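Local coordinates for protein 2-dehydropantoate 2-reductase (Porphyromonas gingivalis, PDB 2QYT) that probably catalyses the NADPH-dependent reduction of ketopantoate to pantoate, the second step on the route from 3-methyl-2-oxobutanoate to pantoate in pantothenate biosynthesis, at residues Phe161-Gly166 with Arg176-Leu181. Sequence-based numbering, arbitrary orientation.
Sequences FYFGSG and RLAELL
Over one face of the Phe163 ring lies the CD2 methyl of Leu177, 4.2 Å from the ring centroid and 22° off the ring normal, a CH-pi contact shifted toward the rim. The far end of the same ring reaches the helix backbone: Phe163 CZ comes within 3.8 Å of Ala178 N and 4.0 Å of Ala178 CB. A small residue suits this place, because a single methyl lets the phenyl come right up to the helix. The Phe161 ring has Leu181 on one face, with CD2 displaced toward the rim, while Leu181 CD1 approaches obliquely to 3.5 Å from Phe161 CE2. That CD1 also lies 3.8 Å from Phe163 CE2, so the single methyl lies against both rings. In Leu181, CG stands anti to the carbonyl carbon (chi1 -70°), which carries this fork toward the strand. Phenylalanine suits the strand because its long, flat ring spans the gap to the helix and offers a face to methyls; the forked leucines, four residues apart on one side of the helix, supply them. Segment 176-181 runs nearly antiparallel to strand segment 161-164 (165°); they belong to helix 172-183 and strand 158-164 of a beta-alpha-beta unit that continues into strand 188-189. Leu114 of the parallel sheet touches both phenylalanines and Leu177, and Tyr23 meets Phe161 edge-to-face, so the contact merges with the core around the Rossmann-type sheet. No hydrogen bond joins the two segments, whose axes approach to 10.1 Å; apolar side chains join them, four of the five touching residues being buried, consistent with dispersion and the hydrophobic effect holding them together.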
loop_
_atom_site.group_PDB
_atom_site.type_symbol
_atom_site.label_atom_id
_atom_site.label_comp_id
_atom_site.label_asym_id
_atom_site.label_seq_id
_atom_site.Cartn_x
_atom_site.Cartn_y
_atom_site.Cartn_z
ATOM N N PHE A 161 1.315 0.169 -9.283
ATOM C CA PHE A 161 1.824 -0.720 -8.268
ATOM C C PHE A 161 3.329 -0.525 -8.423
ATOM O O PHE A 161 3.916 -0.843 -9.478
ATOM C CB PHE A 161 1.388 -2.158 -8.607
ATOM C CG PHE A 161 1.765 -3.231 -7.589
ATOM C CD1 PHE A 161 0.762 -3.946 -6.900
ATOM C CD2 PHE A 161 3.091 -3.608 -7.393
ATOM C CE1 PHE A 161 1.094 -4.977 -6.006
ATOM C CE2 PHE A 161 3.427 -4.627 -6.479
ATOM C CZ PHE A 161 2.427 -5.315 -5.796
ATOM N N TYR A 162 3.944 0.040 -7.382
ATOM C CA TYR A 162 5.408 0.166 -7.299
ATOM C C TYR A 162 5.972 -0.697 -6.204
ATOM O O TYR A 162 5.377 -0.819 -5.151
ATOM C CB TYR A 162 5.803 1.609 -6.999
ATOM C CG TYR A 162 5.390 2.571 -8.050
ATOM C CD1 TYR A 162 6.195 2.792 -9.165
ATOM C CD2 TYR A 162 4.199 3.287 -7.929
ATOM C CE1 TYR A 162 5.811 3.720 -10.156
ATOM C CE2 TYR A 162 3.819 4.221 -8.909
ATOM C CZ TYR A 162 4.630 4.419 -10.010
ATOM O OH TYR A 162 4.263 5.308 -10.969
ATOM N N PHE A 163 7.132 -1.288 -6.419
ATOM C CA PHE A 163 7.719 -2.104 -5.341
ATOM C C PHE A 163 9.202 -2.211 -5.545
ATOM O O PHE A 163 9.698 -1.850 -6.612
ATOM C CB PHE A 163 7.071 -3.498 -5.304
ATOM C CG PHE A 163 7.670 -4.453 -6.289
ATOM C CD1 PHE A 163 8.675 -5.355 -5.877
ATOM C CD2 PHE A 163 7.269 -4.424 -7.628
ATOM C CE1 PHE A 163 9.260 -6.251 -6.793
ATOM C CE2 PHE A 163 7.845 -5.290 -8.556
ATOM C CZ PHE A 163 8.850 -6.227 -8.121
ATOM N N GLY A 164 9.910 -2.694 -4.532
ATOM C CA GLY A 164 11.343 -2.909 -4.646
ATOM C C GLY A 164 12.020 -3.194 -3.345
ATOM O O GLY A 164 11.463 -2.921 -2.286
ATOM N N SER A 165 13.216 -3.809 -3.443
ATOM C CA SER A 165 14.090 -4.155 -2.305
ATOM C C SER A 165 14.841 -2.939 -1.709
ATOM O O SER A 165 15.255 -2.967 -0.549
ATOM C CB SER A 165 15.154 -5.173 -2.753
ATOM O OG SER A 165 16.028 -4.645 -3.773
ATOM N N GLY A 166 15.050 -1.903 -2.509
ATOM C CA GLY A 166 15.851 -0.780 -2.091
ATOM C C GLY A 166 17.302 -0.907 -2.538
ATOM O O GLY A 166 17.986 0.110 -2.714
ATOM N N ARG A 176 11.652 -11.501 -11.059
ATOM C CA ARG A 176 10.602 -12.497 -11.134
ATOM C C ARG A 176 9.248 -11.897 -10.762
ATOM O O ARG A 176 8.259 -12.094 -11.491
ATOM C CB ARG A 176 10.894 -13.721 -10.263
ATOM C CG ARG A 176 9.921 -14.875 -10.527
ATOM C CD ARG A 176 10.291 -16.145 -9.758
ATOM N NE ARG A 176 10.123 -16.051 -8.299
ATOM C CZ ARG A 176 10.313 -17.081 -7.470
ATOM N NH1 ARG A 176 10.649 -18.276 -7.960
ATOM N NH2 ARG A 176 10.167 -16.938 -6.151
ATOM N N LEU A 177 9.175 -11.177 -9.649
ATOM C CA LEU A 177 7.864 -10.609 -9.288
ATOM C C LEU A 177 7.374 -9.569 -10.322
ATOM O O LEU A 177 6.199 -9.530 -10.662
ATOM C CB LEU A 177 7.822 -10.069 -7.852
ATOM C CG LEU A 177 6.427 -9.659 -7.335
ATOM C CD1 LEU A 177 5.464 -10.851 -7.246
ATOM C CD2 LEU A 177 6.592 -8.974 -5.990
ATOM N N ALA A 178 8.288 -8.777 -10.852
ATOM C CA ALA A 178 7.896 -7.703 -11.772
ATOM C C ALA A 178 7.291 -8.287 -13.054
ATOM O O ALA A 178 6.222 -7.899 -13.442
ATOM C CB ALA A 178 9.086 -6.819 -12.077
ATOM N N GLU A 179 7.981 -9.238 -13.684
ATOM C CA GLU A 179 7.462 -9.986 -14.841
ATOM C C GLU A 179 6.144 -10.664 -14.580
ATOM O O GLU A 179 5.246 -10.698 -15.421
ATOM C CB GLU A 179 8.473 -11.077 -15.229
ATOM C CG GLU A 179 9.765 -10.558 -15.817
ATOM C CD GLU A 179 10.522 -11.648 -16.577
ATOM O OE1 GLU A 179 10.968 -11.392 -17.709
ATOM O OE2 GLU A 179 10.658 -12.781 -16.054
ATOM N N LEU A 180 6.038 -11.235 -13.397
ATOM C CA LEU A 180 4.851 -11.930 -13.009
ATOM C C LEU A 180 3.635 -10.980 -12.773
ATOM O O LEU A 180 2.501 -11.265 -13.170
ATOM C CB LEU A 180 5.185 -12.724 -11.763
ATOM C CG LEU A 180 4.160 -13.676 -11.210
ATOM C CD1 LEU A 180 4.911 -14.695 -10.383
ATOM C CD2 LEU A 180 3.260 -12.803 -10.347
ATOM N N LEU A 181 3.883 -9.854 -12.112
ATOM C CA LEU A 181 2.853 -8.825 -11.954
ATOM C C LEU A 181 2.391 -8.246 -13.308
ATOM O O LEU A 181 1.203 -8.031 -13.536
ATOM C CB LEU A 181 3.389 -7.698 -11.060
ATOM C CG LEU A 181 3.609 -7.994 -9.574
ATOM C CD1 LEU A 181 4.403 -6.873 -8.915
ATOM C CD2 LEU A 181 2.296 -8.324 -8.815
#